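Local structure of beta-hydroxyacyl-(Acyl-carrier-protein) dehydratase FabA/FabZ (Xenorhabdus doucetiae, 6QSR) at residues B[38-52]-B[81-94]. The protein probably acts as a hotdog-fold lyase, dehydrating 3-hydroxyacyl groups on acyl carrier protein during the biosynthesis of aryl polyene pigments. Sequence-based numbering, arbitrary orientation.
Sequences MVLLEQVINVSDNHV and EMMAQAIGVWSGWH
In this hotdog fold, the first beta hairpin and the loop leading into it pack across the central helix 79-97, touching at Leu40 and Gln85, Val47 and Trp93, and Ser48 and Trp90. Gln85, its side chain drawn out straight, clasps the loop with its amide: Leu40 N donates an almost straight bond to OE1 (2.7 Å, 171°), while NE2 gives a weak one to Met38 O. A stronger bond from NE2 to Glu81 OE2 (2.9 Å) helps fix how the amide is turned. Leu41 runs past Gln85 in the opposite direction, bringing CD1 3.6 Å from Ala86 N, and Val44 meets Val89 tip to tip. Farther along, Val47 CG1, anti to its backbone N (chi1 -165°), lies over the Trp93 five-membered ring in a CH-pi contact, 3.9 Å from the centroid. At the hairpin's type I turn, Trp90 NE1 donates weakly to Ser48 O (3.0 Å). His94 ND1 bonds back to Trp90 O (2.9 Å), holding the imidazole beside the turn. Val52 CG1 packs 3.8 Å from Trp90 CB. Strand 43-48 crosses helix segment 81-94 at -59°; Met131 of strand 126-133 adjoins Val52 and Ala86, and Phe143 of strand 140-149 meets Trp90 edge-to-face.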
ATOM      1  N   MET B  38       8.641   7.883   2.991  1.00 27.13           N
ATOM      2  CA  MET B  38       7.880   6.650   2.720  1.00 26.25           C
ATOM      3  C   MET B  38       8.110   5.497   3.711  1.00 25.21           C
ATOM      4  O   MET B  38       7.923   4.331   3.358  1.00 25.15           O
ATOM      5  CB  MET B  38       8.138   6.183   1.274  1.00 26.45           C
ATOM      6  CG  MET B  38       7.359   6.982   0.252  1.00 29.56           C
ATOM      7  SD  MET B  38       5.573   6.887   0.489  1.00 29.95           S
ATOM      8  CE  MET B  38       5.288   5.119   0.402  1.00 31.85           C
ATOM      9  N   VAL B  39       8.497   5.813   4.946  1.00 25.10           N
ATOM     10  CA  VAL B  39       8.476   4.832   6.028  1.00 23.60           C
ATOM     11  C   VAL B  39       7.272   5.195   6.866  1.00 23.15           C
ATOM     12  O   VAL B  39       7.218   6.288   7.437  1.00 24.25           O
ATOM     13  CB  VAL B  39       9.751   4.874   6.883  1.00 22.63           C
ATOM     14  CG1 VAL B  39       9.638   3.928   8.074  1.00 20.84           C
ATOM     15  CG2 VAL B  39      10.963   4.537   6.033  1.00 21.94           C
ATOM     16  N   LEU B  40       6.314   4.275   6.944  1.00 21.28           N
ATOM     17  CA  LEU B  40       5.040   4.526   7.600  1.00 21.44           C
ATOM     18  C   LEU B  40       4.908   3.761   8.930  1.00 20.92           C
ATOM     19  O   LEU B  40       3.804   3.523   9.392  1.00 22.01           O
ATOM     20  CB  LEU B  40       3.883   4.189   6.642  1.00 22.45           C
ATOM     21  CG  LEU B  40       3.538   5.293   5.634  1.00 22.08           C
ATOM     22  CD1 LEU B  40       4.506   5.311   4.454  1.00 19.85           C
ATOM     23  CD2 LEU B  40       2.108   5.148   5.143  1.00 21.26           C
ATOM     24  N   LEU B  41       6.038   3.400   9.539  1.00 20.25           N
ATOM     25  CA  LEU B  41       6.063   2.808  10.880  1.00 19.44           C
ATOM     26  C   LEU B  41       7.061   3.588  11.722  1.00 19.51           C
ATOM     27  O   LEU B  41       7.968   4.216  11.183  1.00 21.94           O
ATOM     28  CB  LEU B  41       6.459   1.326  10.827  1.00 18.94           C
ATOM     29  CG  LEU B  41       5.683   0.423   9.865  1.00 17.15           C
ATOM     30  CD1 LEU B  41       6.372  -0.929   9.728  1.00 16.84           C
ATOM     31  CD2 LEU B  41       4.253   0.254  10.344  1.00 17.06           C
ATOM     32  N   GLU B  42       6.895   3.527  13.037  1.00 20.54           N
ATOM     33  CA  GLU B  42       7.743   4.262  13.985  1.00 23.03           C
ATOM     34  C   GLU B  42       8.571   3.388  14.930  1.00 24.23           C
ATOM     35  O   GLU B  42       9.646   3.800  15.331  1.00 24.99           O
ATOM     36  CB  GLU B  42       6.880   5.247  14.782  1.00 24.13           C
ATOM     37  CG  GLU B  42       6.407   6.409  13.917  1.00 25.18           C
ATOM     38  CD  GLU B  42       5.394   7.328  14.576  1.00 28.50           C
ATOM     39  OE1 GLU B  42       4.653   6.894  15.483  1.00 30.79           O
ATOM     40  OE2 GLU B  42       5.324   8.504  14.153  1.00 30.20           O
ATOM     41  N   GLN B  43       8.092   2.191  15.272  1.00 25.75           N
ATOM     42  CA  GLN B  43       8.730   1.379  16.307  1.00 27.76           C
ATOM     43  C   GLN B  43       8.639  -0.121  15.987  1.00 25.83           C
ATOM     44  O   GLN B  43       7.554  -0.614  15.668  1.00 23.83           O
ATOM     45  CB  GLN B  43       8.024   1.675  17.630  1.00 32.15           C
ATOM     46  CG  GLN B  43       8.656   1.077  18.872  1.00 41.98           C
ATOM     47  CD  GLN B  43       9.419   2.083  19.711  1.00 50.24           C
ATOM     48  OE1 GLN B  43      10.153   2.928  19.189  1.00 55.38           O
ATOM     49  NE2 GLN B  43       9.254   1.992  21.028  1.00 52.78           N
ATOM     50  N   VAL B  44       9.774  -0.831  16.061  1.00 22.79           N
ATOM     51  CA  VAL B  44       9.771  -2.307  16.067  1.00 21.60           C
ATOM     52  C   VAL B  44       9.542  -2.732  17.519  1.00 21.08           C
ATOM     53  O   VAL B  44      10.306  -2.347  18.402  1.00 23.79           O
ATOM     54  CB  VAL B  44      11.098  -2.931  15.569  1.00 20.66           C
ATOM     55  CG1 VAL B  44      10.960  -4.440  15.415  1.00 21.04           C
ATOM     56  CG2 VAL B  44      11.517  -2.344  14.238  1.00 20.09           C
ATOM     57  N   ILE B  45       8.486  -3.506  17.758  1.00 19.26           N
ATOM     58  CA  ILE B  45       8.161  -4.007  19.101  1.00 20.74           C
ATOM     59  C   ILE B  45       8.724  -5.422  19.298  1.00 23.67           C
ATOM     60  O   ILE B  45       9.320  -5.718  20.334  1.00 26.34           O
ATOM     61  CB  ILE B  45       6.637  -3.997  19.350  1.00 18.87           C
ATOM     62  CG1 ILE B  45       6.038  -2.591  19.156  1.00 19.75           C
ATOM     63  CG2 ILE B  45       6.304  -4.499  20.749  1.00 19.51           C
ATOM     64  CD1 ILE B  45       6.539  -1.528  20.114  1.00 21.58           C
ATOM     65  N   ASN B  46       8.518  -6.296  18.319  1.00 24.16           N
ATOM     66  CA  ASN B  46       9.016  -7.671  18.406  1.00 25.21           C
ATOM     67  C   ASN B  46       9.188  -8.277  17.024  1.00 23.27           C
ATOM     68  O   ASN B  46       8.446  -7.941  16.089  1.00 20.79           O
ATOM     69  CB  ASN B  46       8.063  -8.537  19.241  1.00 30.16           C
ATOM     70  CG  ASN B  46       8.799  -9.517  20.125  1.00 36.06           C
ATOM     71  OD1 ASN B  46       9.318 -10.527  19.652  1.00 40.72           O
ATOM     72  ND2 ASN B  46       8.859  -9.218  21.420  1.00 40.53           N
ATOM     73  N   VAL B  47      10.185  -9.151  16.902  1.00 22.82           N
ATOM     74  CA  VAL B  47      10.386  -9.953  15.700  1.00 23.51           C
ATOM     75  C   VAL B  47      10.833 -11.354  16.099  1.00 24.86           C
ATOM     76  O   VAL B  47      11.662 -11.514  17.007  1.00 25.95           O
ATOM     77  CB  VAL B  47      11.478  -9.379  14.755  1.00 23.67           C
ATOM     78  CG1 VAL B  47      11.361 -10.032  13.381  1.00 22.61           C
ATOM     79  CG2 VAL B  47      11.395  -7.862  14.619  1.00 28.84           C
ATOM     80  N   SER B  48      10.300 -12.353  15.398  1.00 25.27           N
ATOM     81  CA  SER B  48      10.729 -13.736  15.562  1.00 27.10           C
ATOM     82  C   SER B  48      10.700 -14.425  14.207  1.00 25.93           C
ATOM     83  O   SER B  48      10.345 -13.807  13.207  1.00 24.88           O
ATOM     84  CB  SER B  48       9.828 -14.457  16.568  1.00 29.86           C
ATOM     85  OG  SER B  48       8.557 -14.736  16.019  1.00 30.39           O
ATOM     86  N   ASP B  49      11.045 -15.708  14.180  1.00 26.06           N
ATOM     87  CA  ASP B  49      11.088 -16.469  12.929  1.00 26.58           C
ATOM     88  C   ASP B  49       9.745 -16.568  12.189  1.00 23.56           C
ATOM     89  O   ASP B  49       9.745 -16.815  10.992  1.00 24.57           O
ATOM     90  CB  ASP B  49      11.643 -17.885  13.164  1.00 31.52           C
ATOM     91  CG  ASP B  49      13.112 -17.885  13.573  1.00 39.18           C
ATOM     92  OD1 ASP B  49      13.442 -18.521  14.598  1.00 44.35           O
ATOM     93  OD2 ASP B  49      13.932 -17.249  12.879  1.00 41.64           O
ATOM     94  N   ASN B  50       8.613 -16.392  12.874  1.00 21.07           N
ATOM     95  CA  ASN B  50       7.309 -16.459  12.198  1.00 20.01           C
ATOM     96  C   ASN B  50       6.347 -15.284  12.490  1.00 20.05           C
ATOM     97  O   ASN B  50       5.149 -15.395  12.208  1.00 20.27           O
ATOM     98  CB  ASN B  50       6.636 -17.785  12.547  1.00 19.78           C
ATOM     99  CG  ASN B  50       6.294 -17.900  14.022  1.00 20.78           C
ATOM    100  OD1 ASN B  50       6.382 -16.924  14.768  1.00 21.43           O
ATOM    101  ND2 ASN B  50       5.904 -19.097  14.451  1.00 21.29           N
ATOM    102  N   HIS B  51       6.865 -14.189  13.042  1.00 20.38           N
ATOM    103  CA  HIS B  51       6.031 -13.095  13.568  1.00 23.49           C
ATOM    104  C   HIS B  51       6.777 -11.756  13.564  1.00 22.52           C
ATOM    105  O   HIS B  51       7.997 -11.704  13.792  1.00 21.74           O
ATOM    106  CB  HIS B  51       5.536 -13.465  14.984  1.00 29.50           C
ATOM    107  CG  HIS B  51       5.171 -12.293  15.843  1.00 38.35           C
ATOM    108  ND1 HIS B  51       3.877 -11.828  15.958  1.00 44.45           N
ATOM    109  CD2 HIS B  51       5.928 -11.497  16.638  1.00 43.92           C
ATOM    110  CE1 HIS B  51       3.856 -10.793  16.780  1.00 47.96           C
ATOM    111  NE2 HIS B  51       5.088 -10.568  17.201  1.00 46.49           N
ATOM    112  N   VAL B  52       6.036 -10.675  13.321  1.00 20.16           N
ATOM    113  CA  VAL B  52       6.554  -9.328  13.520  1.00 19.55           C
ATOM    114  C   VAL B  52       5.466  -8.423  14.096  1.00 19.65           C
ATOM    115  O   VAL B  52       4.298  -8.496  13.680  1.00 19.65           O
ATOM    116  CB  VAL B  52       7.176  -8.738  12.218  1.00 17.94           C
ATOM    117  CG1 VAL B  52       6.174  -8.721  11.063  1.00 20.76           C
ATOM    118  CG2 VAL B  52       7.734  -7.340  12.459  1.00 17.79           C
ATOM    119  N   GLU B  81      -0.330  -0.771   3.399  1.00 20.13           N
ATOM    120  CA  GLU B  81       1.047  -0.270   3.374  1.00 19.70           C
ATOM    121  C   GLU B  81       1.738  -0.422   4.729  1.00 19.32           C
ATOM    122  O   GLU B  81       2.924  -0.722   4.778  1.00 21.50           O
ATOM    123  CB  GLU B  81       1.104   1.198   2.929  1.00 19.84           C
ATOM    124  CG  GLU B  81       2.516   1.777   2.760  1.00 24.72           C
ATOM    125  CD  GLU B  81       3.356   1.084   1.691  1.00 28.55           C
ATOM    126  OE1 GLU B  81       2.789   0.372   0.838  1.00 34.80           O
ATOM    127  OE2 GLU B  81       4.595   1.251   1.693  1.00 25.15           O
ATOM    128  N   MET B  82       1.015  -0.190   5.819  1.00 19.23           N
ATOM    129  CA  MET B  82       1.567  -0.436   7.146  1.00 19.32           C
ATOM    130  C   MET B  82       1.855  -1.946   7.337  1.00 18.32           C
ATOM    131  O   MET B  82       2.920  -2.322   7.819  1.00 17.30           O
ATOM    132  CB  MET B  82       0.649   0.125   8.235  1.00 20.34           C
ATOM    133  CG  MET B  82       0.549   1.657   8.240  1.00 20.47           C
ATOM    134  SD  MET B  82      -0.489   2.291   9.577  1.00 22.30           S
ATOM    135  CE  MET B  82      -2.097   1.885   8.913  1.00 19.94           C
ATOM    136  N   MET B  83       0.929  -2.804   6.907  1.00 18.98           N
ATOM    137  CA  MET B  83       1.137  -4.264   6.958  1.00 20.83           C
ATOM    138  C   MET B  83       2.281  -4.736   6.062  1.00 20.41           C
ATOM    139  O   MET B  83       3.086  -5.591   6.468  1.00 21.35           O
ATOM    140  CB  MET B  83      -0.157  -5.000   6.617  1.00 23.15           C
ATOM    141  CG  MET B  83      -1.171  -4.960   7.743  1.00 25.66           C
ATOM    142  SD  MET B  83      -2.691  -5.847   7.334  1.00 34.11           S
ATOM    143  CE  MET B  83      -3.640  -4.552   6.576  1.00 33.52           C
ATOM    144  N   ALA B  84       2.364  -4.161   4.865  1.00 19.45           N
ATOM    145  CA  ALA B  84       3.440  -4.467   3.925  1.00 18.99           C
ATOM    146  C   ALA B  84       4.800  -4.120   4.510  1.00 19.12           C
ATOM    147  O   ALA B  84       5.745  -4.925   4.434  1.00 18.72           O
ATOM    148  CB  ALA B  84       3.230  -3.723   2.615  1.00 19.33           C
ATOM    149  N   GLN B  85       4.893  -2.941   5.116  1.00 18.03           N
ATOM    150  CA  GLN B  85       6.150  -2.507   5.718  1.00 19.45           C
ATOM    151  C   GLN B  85       6.534  -3.329   6.939  1.00 18.52           C
ATOM    152  O   GLN B  85       7.715  -3.561   7.151  1.00 20.11           O
ATOM    153  CB  GLN B  85       6.137  -1.009   6.026  1.00 18.95           C
ATOM    154  CG  GLN B  85       6.275  -0.190   4.758  1.00 21.09           C
ATOM    155  CD  GLN B  85       6.425   1.296   4.997  1.00 20.85           C
ATOM    156  OE1 GLN B  85       6.866   1.732   6.064  1.00 22.48           O
ATOM    157  NE2 GLN B  85       6.065   2.085   3.997  1.00 21.49           N
ATOM    158  N   ALA B  86       5.552  -3.801   7.709  1.00 17.75           N
ATOM    159  CA  ALA B  86       5.829  -4.718   8.811  1.00 18.19           C
ATOM    160  C   ALA B  86       6.480  -6.009   8.311  1.00 18.29           C
ATOM    161  O   ALA B  86       7.414  -6.509   8.934  1.00 18.65           O
ATOM    162  CB  ALA B  86       4.559  -5.034   9.596  1.00 16.64           C
ATOM    163  N   ILE B  87       6.019  -6.506   7.164  1.00 17.92           N
ATOM    164  CA  ILE B  87       6.598  -7.685   6.526  1.00 18.43           C
ATOM    165  C   ILE B  87       8.026  -7.349   6.091  1.00 20.13           C
ATOM    166  O   ILE B  87       8.939  -8.174   6.232  1.00 21.77           O
ATOM    167  CB  ILE B  87       5.753  -8.179   5.314  1.00 17.72           C
ATOM    168  CG1 ILE B  87       4.367  -8.661   5.764  1.00 16.85           C
ATOM    169  CG2 ILE B  87       6.474  -9.312   4.577  1.00 19.87           C
ATOM    170  CD1 ILE B  87       3.352  -8.726   4.637  1.00 16.74           C
ATOM    171  N   GLY B  88       8.206  -6.141   5.556  1.00 19.58           N
ATOM    172  CA  GLY B  88       9.528  -5.606   5.226  1.00 19.25           C
ATOM    173  C   GLY B  88      10.506  -5.573   6.390  1.00 20.33           C
ATOM    174  O   GLY B  88      11.684  -5.908   6.221  1.00 22.27           O
ATOM    175  N   VAL B  89      10.015  -5.175   7.565  1.00 20.19           N
ATOM    176  CA  VAL B  89      10.813  -5.167   8.793  1.00 20.69           C
ATOM    177  C   VAL B  89      11.220  -6.600   9.161  1.00 20.36           C
ATOM    178  O   VAL B  89      12.388  -6.848   9.471  1.00 21.65           O
ATOM    179  CB  VAL B  89      10.057  -4.495   9.966  1.00 20.07           C
ATOM    180  CG1 VAL B  89      10.760  -4.736  11.302  1.00 19.17           C
ATOM    181  CG2 VAL B  89       9.890  -2.995   9.714  1.00 19.34           C
ATOM    182  N   TRP B  90      10.260  -7.528   9.124  1.00 19.02           N
ATOM    183  CA  TRP B  90      10.540  -8.952   9.332  1.00 21.12           C
ATOM    184  C   TRP B  90      11.709  -9.459   8.484  1.00 22.41           C
ATOM    185  O   TRP B  90      12.661 -10.025   9.029  1.00 22.24           O
ATOM    186  CB  TRP B  90       9.293  -9.805   9.084  1.00 21.83           C
ATOM    187  CG  TRP B  90       9.498 -11.259   9.356  1.00 22.83           C
ATOM    188  CD1 TRP B  90       9.336 -11.901  10.549  1.00 22.52           C
ATOM    189  CD2 TRP B  90       9.907 -12.252   8.415  1.00 24.71           C
ATOM    190  NE1 TRP B  90       9.608 -13.236  10.404  1.00 24.97           N
ATOM    191  CE2 TRP B  90       9.972 -13.478   9.104  1.00 25.37           C
ATOM    192  CE3 TRP B  90      10.244 -12.220   7.054  1.00 27.02           C
ATOM    193  CZ2 TRP B  90      10.358 -14.669   8.478  1.00 28.83           C
ATOM    194  CZ3 TRP B  90      10.615 -13.405   6.428  1.00 29.38           C
ATOM    195  CH2 TRP B  90      10.678 -14.611   7.142  1.00 29.29           C
ATOM    196  N   SER B  91      11.646  -9.244   7.168  1.00 23.92           N
ATOM    197  CA  SER B  91      12.695  -9.743   6.278  1.00 26.67           C
ATOM    198  C   SER B  91      14.009  -9.002   6.493  1.00 24.62           C
ATOM    199  O   SER B  91      15.073  -9.620   6.453  1.00 24.62           O
ATOM    200  CB  SER B  91      12.275  -9.686   4.808  1.00 33.44           C
ATOM    201  OG  SER B  91      11.877  -8.384   4.442  1.00 39.89           O
ATOM    202  N   GLY B  92      13.931  -7.697   6.752  1.00 23.34           N
ATOM    203  CA  GLY B  92      15.112  -6.895   7.066  1.00 25.14           C
ATOM    204  C   GLY B  92      15.877  -7.349   8.295  1.00 25.35           C
ATOM    205  O   GLY B  92      17.108  -7.443   8.259  1.00 25.59           O
ATOM    206  N   TRP B  93      15.144  -7.610   9.380  1.00 23.71           N
ATOM    207  CA  TRP B  93      15.712  -8.101  10.641  1.00 26.82           C
ATOM    208  C   TRP B  93      16.463  -9.417  10.433  1.00 28.37           C
ATOM    209  O   TRP B  93      17.585  -9.574  10.907  1.00 30.87           O
ATOM    210  CB  TRP B  93      14.622  -8.276  11.731  1.00 29.45           C
ATOM    211  CG  TRP B  93      14.965  -9.314  12.796  1.00 35.87           C
ATOM    212  CD1 TRP B  93      14.743 -10.659  12.724  1.00 42.13           C
ATOM    213  CD2 TRP B  93      15.587  -9.082  14.061  1.00 38.63           C
ATOM    214  NE1 TRP B  93      15.190 -11.284  13.859  1.00 46.23           N
ATOM    215  CE2 TRP B  93      15.712 -10.340  14.701  1.00 46.18           C
ATOM    216  CE3 TRP B  93      16.050  -7.938  14.719  1.00 43.21           C
ATOM    217  CZ2 TRP B  93      16.284 -10.484  15.972  1.00 50.90           C
ATOM    218  CZ3 TRP B  93      16.622  -8.081  15.983  1.00 51.41           C
ATOM    219  CH2 TRP B  93      16.730  -9.348  16.597  1.00 55.82           C
ATOM    220  N   HIS B  94      15.824 -10.350   9.734  1.00 29.28           N
ATOM    221  CA  HIS B  94      16.414 -11.664   9.471  1.00 34.45           C
ATOM    222  C   HIS B  94      17.624 -11.639   8.541  1.00 38.98           C
ATOM    223  O   HIS B  94      18.553 -12.426   8.729  1.00 40.87           O
ATOM    224  CB  HIS B  94      15.341 -12.638   8.981  1.00 35.40           C
ATOM    225  CG  HIS B  94      14.430 -13.081  10.077  1.00 39.88           C
ATOM    226  ND1 HIS B  94      13.140 -12.616  10.211  1.00 40.22           N
ATOM    227  CD2 HIS B  94      14.653 -13.891  11.138  1.00 40.48           C
ATOM    228  CE1 HIS B  94      12.598 -13.151  11.288  1.00 36.38           C
ATOM    229  NE2 HIS B  94      13.493 -13.925  11.871  1.00 38.31           N
TER